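Local coordinates for ribonuclease T2 (Homo sapiens, PDB 3T0O), which cleaves single-stranded RNA, preferentially between purine and uridine residues, and so degrades microbial RNA into fragments that TLR8 can sense, at residues 16-21 and 37-42; 53-58 and 105-110; 71-76 and 85-90; 98-103 and 179-184. All coordinates share one frame; numbering follows the deposited sequence.

Contact 1: 16-21 and 37-42; sequences VQHWPE and YWTIHG
A classic beta bulge sets the predicted active-site residue His41 against its partner strand: His41 and Gly42 both face Val16, where the antiparallel register slips by one. The carbonyl of Val16 is gripped twice from the same face of its plane, by His41 N at 2.8 Å and Gly42 N at 3.2 Å, while Val16 N donates to Gly42 O. Past the bulge Gln17 and Ile40 form a non-hydrogen-bonded pair, and His18 and Thr39 then exchange two backbone bonds. With chi1 of His41 at -169°, its ring leaves anti to the backbone N and forms an offset stack on the His18 ring, the planes 19° apart. His41 CB also sits over the His18 face, a CH-pi contact, and Val16 CG1 lies 3.6 Å from that same CB. At the edge of the His18 ring, in its plane, Thr39 OG1 stands 3.2 Å from CD2; one water bridges His18 NE2, Thr39 OG1 and Ile40 O. Beyond the strands, Trp19 CB rides over the six-membered ring of Trp38 in a second CH-pi contact, and Trp19 CE3 is 3.3 Å from Trp38 NE1, whose hydrogen bond goes to Tyr224 OH. His41 ND1 is hydrogen-bonded to Gln174 OE1 of strand 171-180. Ile40, His41 and Gly42 lie within the first conserved active-site segment of the RNase T2 family, carried here on the antiparallel sheet of that fold.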
# COMPACT_ATOMS: atom_id res chain seq x y z
N VAL A 16 -0.67 -1.85 -3.20
CA VAL A 16 -0.49 -2.30 -1.82
C VAL A 16 -0.62 -1.07 -0.96
O VAL A 16 0.11 -0.07 -1.15
CB VAL A 16 0.93 -2.84 -1.68
CG1 VAL A 16 1.10 -3.36 -0.23
CG2 VAL A 16 1.09 -3.97 -2.72
N GLN A 17 -1.55 -1.08 0.01
CA GLN A 17 -1.74 0.04 0.91
C GLN A 17 -1.64 -0.53 2.34
O GLN A 17 -1.98 -1.68 2.57
CB GLN A 17 -3.13 0.61 0.70
CG GLN A 17 -3.24 1.27 -0.67
CD GLN A 17 -4.62 1.77 -0.97
OE1 GLN A 17 -5.45 1.05 -1.61
NE2 GLN A 17 -4.93 2.90 -0.47
N HIS A 18 -1.14 0.28 3.24
CA HIS A 18 -0.91 -0.20 4.61
C HIS A 18 -1.36 0.79 5.65
O HIS A 18 -1.58 1.94 5.36
CB HIS A 18 0.52 -0.73 4.80
CG HIS A 18 1.60 0.27 4.47
ND1 HIS A 18 2.91 -0.15 4.35
CD2 HIS A 18 1.57 1.59 4.18
CE1 HIS A 18 3.66 0.91 4.09
NE2 HIS A 18 2.87 1.96 3.90
N TRP A 19 -1.54 0.27 6.87
CA TRP A 19 -2.09 1.02 7.97
C TRP A 19 -0.95 1.40 8.86
O TRP A 19 -0.36 0.56 9.51
CB TRP A 19 -3.10 0.13 8.68
CG TRP A 19 -3.76 0.83 9.82
CD1 TRP A 19 -3.72 0.48 11.18
CD2 TRP A 19 -4.60 1.99 9.73
NE1 TRP A 19 -4.49 1.37 11.90
CE2 TRP A 19 -5.02 2.30 11.06
CE3 TRP A 19 -5.06 2.77 8.67
CZ2 TRP A 19 -5.87 3.38 11.34
CZ3 TRP A 19 -5.88 3.86 8.95
CH2 TRP A 19 -6.25 4.18 10.27
N PRO A 20 -0.59 2.68 8.88
CA PRO A 20 0.61 3.08 9.61
C PRO A 20 0.67 2.67 11.05
O PRO A 20 1.69 2.20 11.53
CB PRO A 20 0.56 4.62 9.52
CG PRO A 20 0.05 4.87 8.10
CD PRO A 20 -1.11 3.77 8.04
N GLU A 21 -0.40 2.75 11.79
CA GLU A 21 -0.28 2.36 13.20
C GLU A 21 0.10 0.90 13.38
O GLU A 21 0.79 0.57 14.37
CB GLU A 21 -1.62 2.65 13.86
CG GLU A 21 -1.74 2.17 15.35
CD GLU A 21 -0.68 2.74 16.26
OE1 GLU A 21 -0.28 3.87 16.01
OE2 GLU A 21 -0.33 2.08 17.29
N TYR A 37 -4.74 7.29 8.38
CA TYR A 37 -5.38 6.81 7.15
C TYR A 37 -4.45 5.85 6.46
O TYR A 37 -3.25 5.84 6.74
CB TYR A 37 -5.66 8.00 6.20
CG TYR A 37 -4.54 8.96 5.98
CD1 TYR A 37 -3.64 8.79 4.91
CD2 TYR A 37 -4.43 10.08 6.76
CE1 TYR A 37 -2.65 9.71 4.65
CE2 TYR A 37 -3.39 10.97 6.51
CZ TYR A 37 -2.51 10.72 5.49
OH TYR A 37 -1.54 11.73 5.23
N TRP A 38 -5.00 4.96 5.67
CA TRP A 38 -4.23 4.04 4.87
C TRP A 38 -3.42 4.77 3.87
O TRP A 38 -3.90 5.73 3.25
CB TRP A 38 -5.18 3.10 4.10
CG TRP A 38 -5.89 2.17 5.07
CD1 TRP A 38 -7.03 2.47 5.85
CD2 TRP A 38 -5.53 0.82 5.38
NE1 TRP A 38 -7.32 1.38 6.65
CE2 TRP A 38 -6.45 0.35 6.37
CE3 TRP A 38 -4.53 -0.04 4.91
CZ2 TRP A 38 -6.37 -0.92 6.92
CZ3 TRP A 38 -4.46 -1.33 5.44
CH2 TRP A 38 -5.40 -1.77 6.43
N THR A 39 -2.16 4.36 3.75
CA THR A 39 -1.26 5.02 2.79
C THR A 39 -0.67 4.00 1.82
O THR A 39 -0.85 2.78 1.95
CB THR A 39 -0.04 5.70 3.53
OG1 THR A 39 0.63 4.68 4.31
CG2 THR A 39 -0.58 6.75 4.47
N ILE A 40 0.02 4.53 0.78
CA ILE A 40 0.59 3.69 -0.24
C ILE A 40 1.84 2.99 0.22
O ILE A 40 2.77 3.64 0.72
CB ILE A 40 0.97 4.53 -1.46
CG1 ILE A 40 -0.28 5.25 -1.98
CG2 ILE A 40 1.58 3.59 -2.51
CD1 ILE A 40 0.07 6.32 -3.05
N HIS A 41 1.86 1.67 0.12
CA HIS A 41 3.12 0.96 0.22
C HIS A 41 3.79 0.91 -1.15
O HIS A 41 4.92 1.41 -1.31
CB HIS A 41 2.84 -0.40 0.74
CG HIS A 41 4.10 -1.10 1.11
ND1 HIS A 41 4.09 -2.27 1.83
CD2 HIS A 41 5.39 -0.79 0.89
CE1 HIS A 41 5.33 -2.69 2.01
NE2 HIS A 41 6.15 -1.81 1.46
N GLY A 42 3.09 0.41 -2.17
CA GLY A 42 3.63 0.55 -3.50
C GLY A 42 2.72 -0.09 -4.53
O GLY A 42 1.65 -0.59 -4.21
O HOH W 1 3.11 4.74 3.15

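Contact 2: 53-58 and 105-110; sequences RSWPFN and NSQKKY. With NAG (2-acetamido-2-deoxy-beta-D-glucopyranose), chain B.
Gln107 reaches Pro56 and Asn58 because its CG stands beside its own backbone N, anti to the carbonyl carbon (chi1 -65°), and the chain then runs out extended to the amide. Trp55, by contrast, has CG anti to the backbone N (chi1 -166°), which swings its indole back past the glutamine so that the two side chains slide by in opposite directions. Each end of the Gln107 amide finds a backbone partner. NE2 donates to Pro56 O at 2.8 Å, tilted out of the carbonyl plane, whereas Asn58 N donates to OE1 at 2.9 Å and lies in the carbonyl plane, on a lone pair, with an N-H...O angle of 157°. Two bonds from one flat group fix its rotation and splint the irregular chain across Phe57, whose CD1 comes within 3.5 Å of OE1. The arrangement illustrates how a first helical turn can hold a loop: Gln107 begins helix 107-121, and Ser106 is its N-cap, with OG accepting from Lys109 N at 3.0 Å. The loop lies between strand 39-45 and helix 66-72. Trp55 NE1 is 3.4 Å from Gln107 NE2, but both are donors, so this is a packing contact. At the other end of the indole, Asn105 O meets the edge in plane, 3.7 Å from CH2. An N-acetylglucosamine places its O6 over the centre of one indole face, 3.4 Å from Trp55 CD2. Trp91 of helix 84-98 meets Trp55 edge-to-face and binds its carbonyl O through NE1.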
# COMPACT_ATOMS: atom_id res chain seq x y z
N ARG A 53 19.09 -2.59 -12.83
CA ARG A 53 20.00 -2.01 -11.86
C ARG A 53 20.67 -0.73 -12.38
O ARG A 53 21.16 0.10 -11.57
CB ARG A 53 21.04 -3.06 -11.41
N SER A 54 20.67 -0.53 -13.71
CA SER A 54 21.19 0.66 -14.37
C SER A 54 20.21 1.81 -14.48
O SER A 54 20.51 2.77 -15.19
CB SER A 54 21.66 0.36 -15.80
OG SER A 54 22.59 -0.71 -15.80
N TRP A 55 19.04 1.71 -13.83
CA TRP A 55 18.08 2.82 -13.92
C TRP A 55 17.75 3.30 -12.52
O TRP A 55 16.72 2.98 -11.96
CB TRP A 55 16.80 2.36 -14.62
CG TRP A 55 15.86 3.42 -15.07
CD1 TRP A 55 15.95 4.78 -14.84
CD2 TRP A 55 14.62 3.20 -15.75
NE1 TRP A 55 14.85 5.40 -15.37
CE2 TRP A 55 14.02 4.46 -15.93
CE3 TRP A 55 13.96 2.05 -16.22
CZ2 TRP A 55 12.81 4.60 -16.61
CZ3 TRP A 55 12.77 2.18 -16.88
CH2 TRP A 55 12.18 3.46 -17.05
N PRO A 56 18.65 4.05 -11.92
CA PRO A 56 18.47 4.44 -10.54
C PRO A 56 17.33 5.43 -10.35
O PRO A 56 16.99 6.22 -11.26
CB PRO A 56 19.80 5.10 -10.18
CG PRO A 56 20.32 5.60 -11.53
CD PRO A 56 19.94 4.51 -12.46
N PHE A 57 16.79 5.37 -9.15
CA PHE A 57 15.83 6.39 -8.70
C PHE A 57 16.47 7.76 -8.83
O PHE A 57 17.65 7.94 -8.50
CB PHE A 57 15.52 6.14 -7.25
CG PHE A 57 14.51 7.06 -6.69
CD1 PHE A 57 13.25 7.14 -7.25
CD2 PHE A 57 14.87 7.98 -5.69
CE1 PHE A 57 12.28 8.07 -6.75
CE2 PHE A 57 13.92 8.87 -5.17
CZ PHE A 57 12.64 8.92 -5.66
N ASN A 58 15.66 8.72 -9.29
CA ASN A 58 16.10 10.09 -9.45
C ASN A 58 14.96 10.98 -8.90
O ASN A 58 13.94 11.22 -9.55
CB ASN A 58 16.39 10.38 -10.92
CG ASN A 58 16.87 11.79 -11.14
OD1 ASN A 58 16.90 12.59 -10.20
ND2 ASN A 58 17.25 12.13 -12.39
N ASN A 105 6.01 4.01 -17.80
CA ASN A 105 7.34 3.83 -18.39
C ASN A 105 8.35 4.94 -18.08
O ASN A 105 9.36 5.07 -18.77
CB ASN A 105 7.22 3.47 -19.88
CG ASN A 105 6.98 4.69 -20.74
OD1 ASN A 105 6.71 5.77 -20.22
ND2 ASN A 105 7.01 4.52 -22.04
N SER A 106 8.11 5.68 -17.01
CA SER A 106 9.10 6.64 -16.53
C SER A 106 8.88 6.75 -15.05
O SER A 106 7.84 6.36 -14.58
CB SER A 106 8.95 8.02 -17.20
OG SER A 106 7.74 8.67 -16.75
N GLN A 107 9.85 7.29 -14.33
CA GLN A 107 9.65 7.48 -12.92
C GLN A 107 8.43 8.34 -12.65
O GLN A 107 7.59 8.02 -11.76
CB GLN A 107 10.92 7.98 -12.21
CG GLN A 107 11.98 6.88 -12.30
CD GLN A 107 13.29 7.27 -11.66
OE1 GLN A 107 13.28 7.90 -10.63
NE2 GLN A 107 14.43 6.85 -12.28
N LYS A 108 8.31 9.45 -13.37
CA LYS A 108 7.20 10.33 -13.10
C LYS A 108 5.85 9.65 -13.38
O LYS A 108 4.87 9.86 -12.66
CB LYS A 108 7.34 11.63 -13.93
CG LYS A 108 6.21 12.57 -13.72
CD LYS A 108 6.25 13.25 -12.40
CE LYS A 108 5.36 14.57 -12.46
NZ LYS A 108 5.79 15.58 -13.46
N LYS A 109 5.80 8.86 -14.44
CA LYS A 109 4.54 8.23 -14.83
C LYS A 109 4.19 7.13 -13.85
O LYS A 109 3.03 7.03 -13.44
CB LYS A 109 4.65 7.68 -16.26
CG LYS A 109 4.50 8.78 -17.27
CD LYS A 109 4.94 8.32 -18.69
CE LYS A 109 3.93 7.35 -19.27
NZ LYS A 109 4.38 7.12 -20.75
N TYR A 110 5.16 6.32 -13.44
CA TYR A 110 4.92 5.30 -12.47
C TYR A 110 4.45 5.87 -11.12
O TYR A 110 3.45 5.43 -10.57
CB TYR A 110 6.26 4.53 -12.28
CG TYR A 110 6.22 3.56 -11.14
CD1 TYR A 110 5.54 2.36 -11.28
CD2 TYR A 110 6.83 3.84 -9.93
CE1 TYR A 110 5.50 1.43 -10.24
CE2 TYR A 110 6.79 2.91 -8.91
CZ TYR A 110 6.15 1.70 -9.12
OH TYR A 110 6.09 0.76 -8.09
C1 NAG B . 17.38 0.17 -18.12
C2 NAG B . 16.88 -0.36 -19.47
C3 NAG B . 17.43 0.53 -20.60
C4 NAG B . 17.19 2.03 -20.35
C5 NAG B . 17.70 2.37 -18.96
C6 NAG B . 17.31 3.79 -18.53
C7 NAG B . 16.40 -2.71 -19.67
C8 NAG B . 16.88 -4.12 -19.86
N2 NAG B . 17.33 -1.74 -19.66
O3 NAG B . 16.97 0.14 -21.90
O4 NAG B . 17.93 2.81 -21.27
O5 NAG B . 17.02 1.53 -18.04
O6 NAG B . 15.93 3.94 -18.82
O7 NAG B . 15.23 -2.47 -19.56

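Contact 3: 71-76 and 85-90; sequences AYWPDV and RFWKHE
Phe86 is the first residue of 85-90 to engage 71-76. Its backbone N donates to a water at 2.8 Å, and the water donates in turn to Asp75 OD2 at 2.6 Å, which also accepts from Phe80 N, as Asp75 OD1 does from Ser79 N. The Phe86 side chain, with CG anti to the backbone N (chi1 171°), drops the ring against the Asp75 backbone and the indole of Trp73. There Phe86 CE2 touches Trp73 CD1 at 3.3 Å and Pro74 O at 3.4 Å, and Phe86 CZ lies in the plane of the indole at its edge. Trp87 comes next and approaches Trp73 from a different side: its edge points at the face of the Trp73 five-membered ring, a T-shaped pair with planes 74° apart. That same edge carries NE1, which donates to Trp73 O at 2.8 Å along a fairly straight path (157°), the carbonyl oxygen lying in the plane of the Trp87 ring. One turn after Phe86, Glu90 brings its CG to 4.3 Å from Trp73 NE1. Glu90, probably an active-site residue as in its relatives, accepts a hydrogen bond at OE1 from Trp44 NE1, and Phe86 to Glu90 begin the second conserved active-site segment of the RNase T2 family. The chemistry is consistent with a second-shell role for Trp73: its carbonyl is held by Trp87, its indole meets Phe86 at an edge and Trp87 over one face, and its NE1 donates to His41 O, tying the aromatic cluster to the predicted catalytic histidine.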
# COMPACT_ATOMS: atom_id res chain seq x y z
N ALA A 71 2.34 13.06 1.61
CA ALA A 71 1.06 12.87 2.31
C ALA A 71 0.54 11.44 2.19
O ALA A 71 0.04 10.89 3.15
CB ALA A 71 0.02 13.76 1.72
N TYR A 72 0.74 10.86 1.01
CA TYR A 72 0.05 9.59 0.75
C TYR A 72 1.03 8.47 0.65
O TYR A 72 0.59 7.29 0.65
CB TYR A 72 -0.67 9.71 -0.65
CG TYR A 72 -1.73 10.78 -0.73
CD1 TYR A 72 -2.43 11.15 0.37
CD2 TYR A 72 -1.94 11.41 -1.94
CE1 TYR A 72 -3.41 12.20 0.28
CE2 TYR A 72 -2.87 12.45 -2.05
CZ TYR A 72 -3.59 12.81 -0.93
OH TYR A 72 -4.56 13.82 -1.06
N TRP A 73 2.32 8.74 0.53
CA TRP A 73 3.30 7.66 0.37
C TRP A 73 4.42 7.85 1.40
O TRP A 73 5.60 7.71 1.12
CB TRP A 73 3.81 7.68 -1.06
CG TRP A 73 4.29 6.36 -1.57
CD1 TRP A 73 4.92 5.36 -0.87
CD2 TRP A 73 4.27 5.96 -2.95
NE1 TRP A 73 5.23 4.29 -1.75
CE2 TRP A 73 4.85 4.67 -3.02
CE3 TRP A 73 3.73 6.56 -4.11
CZ2 TRP A 73 4.95 3.96 -4.29
CZ3 TRP A 73 3.84 5.84 -5.33
CH2 TRP A 73 4.41 4.57 -5.38
N PRO A 74 4.06 8.08 2.66
CA PRO A 74 5.12 8.31 3.65
C PRO A 74 5.84 7.03 4.04
O PRO A 74 5.32 5.93 3.81
CB PRO A 74 4.34 8.78 4.90
CG PRO A 74 2.98 8.06 4.79
CD PRO A 74 2.70 8.19 3.26
N ASP A 75 7.04 7.19 4.61
CA ASP A 75 7.80 6.04 5.05
C ASP A 75 7.36 5.63 6.41
O ASP A 75 7.76 6.20 7.39
CB ASP A 75 9.27 6.37 5.02
CG ASP A 75 10.14 5.21 5.47
OD1 ASP A 75 9.57 4.17 5.86
OD2 ASP A 75 11.39 5.36 5.46
N VAL A 76 6.47 4.66 6.45
CA VAL A 76 5.94 4.17 7.74
C VAL A 76 6.36 2.77 8.03
O VAL A 76 5.74 2.12 8.91
CB VAL A 76 4.40 4.33 7.76
CG1 VAL A 76 4.05 5.82 7.69
CG2 VAL A 76 3.73 3.53 6.62
N ARG A 85 14.66 7.39 0.61
CA ARG A 85 15.21 6.02 0.64
C ARG A 85 14.12 5.01 0.37
O ARG A 85 14.31 4.01 -0.32
CB ARG A 85 15.84 5.64 1.99
CG ARG A 85 16.86 6.59 2.54
CD ARG A 85 17.51 5.94 3.79
NE ARG A 85 18.09 4.62 3.52
CZ ARG A 85 18.83 3.93 4.40
NH1 ARG A 85 19.07 4.44 5.60
NH2 ARG A 85 19.34 2.74 4.07
N PHE A 86 12.94 5.24 0.91
CA PHE A 86 11.81 4.31 0.65
C PHE A 86 11.37 4.34 -0.78
O PHE A 86 11.17 3.31 -1.38
CB PHE A 86 10.70 4.69 1.64
CG PHE A 86 9.39 4.03 1.43
CD1 PHE A 86 9.29 2.69 1.17
CD2 PHE A 86 8.20 4.77 1.59
CE1 PHE A 86 8.03 2.08 1.01
CE2 PHE A 86 6.99 4.20 1.46
CZ PHE A 86 6.88 2.84 1.14
N TRP A 87 11.23 5.56 -1.33
CA TRP A 87 10.74 5.66 -2.70
C TRP A 87 11.80 5.08 -3.66
O TRP A 87 11.43 4.48 -4.67
CB TRP A 87 10.49 7.15 -3.01
CG TRP A 87 9.45 7.69 -2.16
CD1 TRP A 87 8.39 7.02 -1.60
CD2 TRP A 87 9.38 9.03 -1.72
NE1 TRP A 87 7.64 7.91 -0.82
CE2 TRP A 87 8.21 9.15 -0.87
CE3 TRP A 87 10.18 10.15 -1.92
CZ2 TRP A 87 7.84 10.38 -0.28
CZ3 TRP A 87 9.81 11.35 -1.35
CH2 TRP A 87 8.68 11.45 -0.53
N LYS A 88 13.09 5.26 -3.33
CA LYS A 88 14.14 4.71 -4.15
C LYS A 88 13.95 3.18 -4.16
O LYS A 88 14.09 2.55 -5.21
CB LYS A 88 15.49 5.09 -3.55
CG LYS A 88 16.66 4.36 -4.22
CD LYS A 88 17.95 4.87 -3.55
CE LYS A 88 19.13 3.95 -3.79
NZ LYS A 88 19.59 4.08 -5.19
N HIS A 89 13.75 2.60 -2.96
CA HIS A 89 13.55 1.15 -2.85
C HIS A 89 12.37 0.71 -3.72
O HIS A 89 12.47 -0.26 -4.49
CB HIS A 89 13.29 0.78 -1.38
CG HIS A 89 12.89 -0.65 -1.18
ND1 HIS A 89 13.81 -1.66 -1.07
CD2 HIS A 89 11.67 -1.23 -1.05
CE1 HIS A 89 13.18 -2.81 -0.93
NE2 HIS A 89 11.89 -2.59 -0.90
N GLU A 90 11.28 1.45 -3.66
CA GLU A 90 10.10 1.08 -4.42
C GLU A 90 10.39 1.19 -5.90
O GLU A 90 9.93 0.35 -6.69
CB GLU A 90 8.92 1.94 -4.07
CG GLU A 90 8.45 1.59 -2.61
CD GLU A 90 7.91 0.18 -2.46
OE1 GLU A 90 7.13 -0.30 -3.33
OE2 GLU A 90 8.28 -0.47 -1.46
O HOH W 2 12.84 6.38 3.50

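Contact 4: 98-103 and 179-184; sequences AAQVDA and LTKQDQ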
# COMPACT_ATOMS: atom_id res chain seq x y z
N ALA A 98 7.71 -2.35 -13.58
CA ALA A 98 6.40 -1.81 -13.97
C ALA A 98 6.55 -0.98 -15.22
O ALA A 98 5.61 -0.87 -16.04
CB ALA A 98 5.84 -0.93 -12.85
N ALA A 99 7.78 -0.48 -15.46
CA ALA A 99 8.02 0.39 -16.66
C ALA A 99 7.93 -0.30 -18.02
O ALA A 99 8.01 0.34 -19.06
CB ALA A 99 9.38 1.05 -16.54
N GLN A 100 7.81 -1.62 -18.03
CA GLN A 100 7.43 -2.31 -19.25
C GLN A 100 6.09 -1.87 -19.80
O GLN A 100 5.80 -2.09 -20.98
CB GLN A 100 7.34 -3.77 -18.94
CG GLN A 100 8.64 -4.32 -18.65
CD GLN A 100 8.52 -5.71 -18.10
OE1 GLN A 100 7.57 -6.47 -18.47
NE2 GLN A 100 9.40 -6.02 -17.22
N VAL A 101 5.26 -1.31 -18.94
CA VAL A 101 3.95 -0.80 -19.33
C VAL A 101 4.08 0.65 -19.74
O VAL A 101 4.68 1.43 -19.03
CB VAL A 101 2.98 -0.92 -18.14
CG1 VAL A 101 1.73 -0.09 -18.39
CG2 VAL A 101 2.65 -2.41 -17.91
N ASP A 102 3.50 1.02 -20.87
CA ASP A 102 3.75 2.38 -21.42
C ASP A 102 3.25 3.42 -20.43
O ASP A 102 3.96 4.40 -20.17
CB ASP A 102 3.08 2.64 -22.77
CG ASP A 102 3.84 2.07 -23.96
OD1 ASP A 102 4.90 1.45 -23.82
OD2 ASP A 102 3.30 2.21 -25.06
N ALA A 103 2.11 3.16 -19.79
CA ALA A 103 1.56 4.13 -18.82
C ALA A 103 2.44 4.34 -17.60
O ALA A 103 2.25 5.34 -16.90
CB ALA A 103 0.19 3.68 -18.32
N LEU A 179 -4.47 -5.27 -10.09
CA LEU A 179 -4.82 -4.33 -11.18
C LEU A 179 -4.26 -4.84 -12.48
O LEU A 179 -3.21 -5.49 -12.52
CB LEU A 179 -4.22 -2.91 -10.92
CG LEU A 179 -4.65 -2.25 -9.63
CD1 LEU A 179 -3.82 -0.97 -9.47
CD2 LEU A 179 -6.11 -1.91 -9.65
N THR A 180 -4.97 -4.58 -13.56
CA THR A 180 -4.52 -5.12 -14.85
C THR A 180 -3.23 -4.45 -15.29
O THR A 180 -2.95 -3.32 -14.96
CB THR A 180 -5.55 -4.96 -15.95
OG1 THR A 180 -5.79 -3.55 -16.17
CG2 THR A 180 -6.85 -5.73 -15.54
N LYS A 181 -2.44 -5.17 -16.08
CA LYS A 181 -1.13 -4.69 -16.41
C LYS A 181 -1.18 -3.43 -17.25
O LYS A 181 -0.53 -2.43 -16.95
CB LYS A 181 -0.45 -5.83 -17.17
CG LYS A 181 0.85 -5.52 -17.81
CD LYS A 181 1.55 -6.91 -18.00
CE LYS A 181 3.02 -6.84 -18.08
NZ LYS A 181 3.58 -8.06 -18.72
N GLN A 182 -2.00 -3.46 -18.29
CA GLN A 182 -1.99 -2.33 -19.22
C GLN A 182 -2.65 -1.06 -18.75
O GLN A 182 -2.00 0.00 -18.81
CB GLN A 182 -2.45 -2.74 -20.62
CG GLN A 182 -1.49 -3.73 -21.24
CD GLN A 182 -0.04 -3.20 -21.38
OE1 GLN A 182 0.20 -2.01 -21.63
NE2 GLN A 182 0.92 -4.11 -21.22
N ASP A 183 -3.88 -1.17 -18.19
CA ASP A 183 -4.70 0.01 -17.84
C ASP A 183 -4.96 0.14 -16.31
O ASP A 183 -5.70 1.03 -15.88
CB ASP A 183 -6.07 -0.09 -18.55
CG ASP A 183 -5.95 -0.53 -19.99
OD1 ASP A 183 -5.05 -0.01 -20.68
OD2 ASP A 183 -6.74 -1.40 -20.43
N GLN A 184 -4.39 -0.78 -15.55
CA GLN A 184 -4.51 -0.84 -14.07
C GLN A 184 -5.94 -0.79 -13.65
O GLN A 184 -6.29 0.01 -12.74
CB GLN A 184 -3.71 0.30 -13.40
CG GLN A 184 -2.26 0.30 -13.81
CD GLN A 184 -2.05 0.94 -15.18
OE1 GLN A 184 -2.51 2.05 -15.42
NE2 GLN A 184 -1.32 0.25 -16.06
O HOH W 3 6.21 -8.62 -18.34
O HOH W 4 2.32 -0.87 -22.78
O HOH W 5 -0.05 1.55 -20.86
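Apolar contact between 98-103 and 179-184 centres on Val101, whose two methyls both pack against the carbonyl of Lys181. CG2 lies 3.3 Å from Lys181 O and 3.6 Å from Lys181 CG. The other methyl, CG1, placed anti to the backbone N (chi1 166°), also nears Lys181 O and reaches on to Gln182 O and to Gln184, with Gln184 NE2 3.9 Å from CG1. Direct hydrogen bonds across the interface are absent; the direct side-chain bonds lie within 179-184. Gln184, bent at its second torsion (80°), folds its amide back so that NE2 donates to Lys181 O at 2.9 Å and, weakly, to Gln182 O, bridging the two carbonyls next to Val101. Bridging waters supply the polar link instead, three in all. One donates to Gln100 OE1 and accepts from Lys181 NZ; the ammonium also donates to Trp10 O and makes a cation-pi contact with the Trp10 ring. A second water accepts from Asp102 N at 2.9 Å and donates to Gln182 OE1 at 2.7 Å. The third joins Ala103 N to Gln182 O. The contact thus exemplifies a buried valine packed on a backbone turn, with water-mediated bonds around it. It joins the connection between helices 84-98 and 107-121 to the turn at 181-184, on the chain of strand 171-180. Gln184 reaches further inward: OE1 accepts from Arg113 of helix 107-121, and its side chain also touches Leu117 on that helix and Leu13 of strand 12-18.

How the contacts relate
Contacts 1 and 3 supply His41 and Glu90 of the predicted active site, whose third residue, His94, lies about 3 Å from the Glu90 side chain. Their centres are about 10 Å apart, and the side chains of Glu90 and His41 come within about 4 Å. The two join through Ile40 N and Tyr72 O at 2.8 Å, a probable hydrogen bond, and through His18 packing on Val76. Contact 2 lies about 14 Å from contact 3, centre to centre, and meets it where Phe57 packs on Trp87 and Lys88. Contact 4 lies equally far from contact 2, and Lys109 NZ reaches Asp102 O at 2.8 Å. About 21 Å from contact 1, contact 4 still shares its sheet.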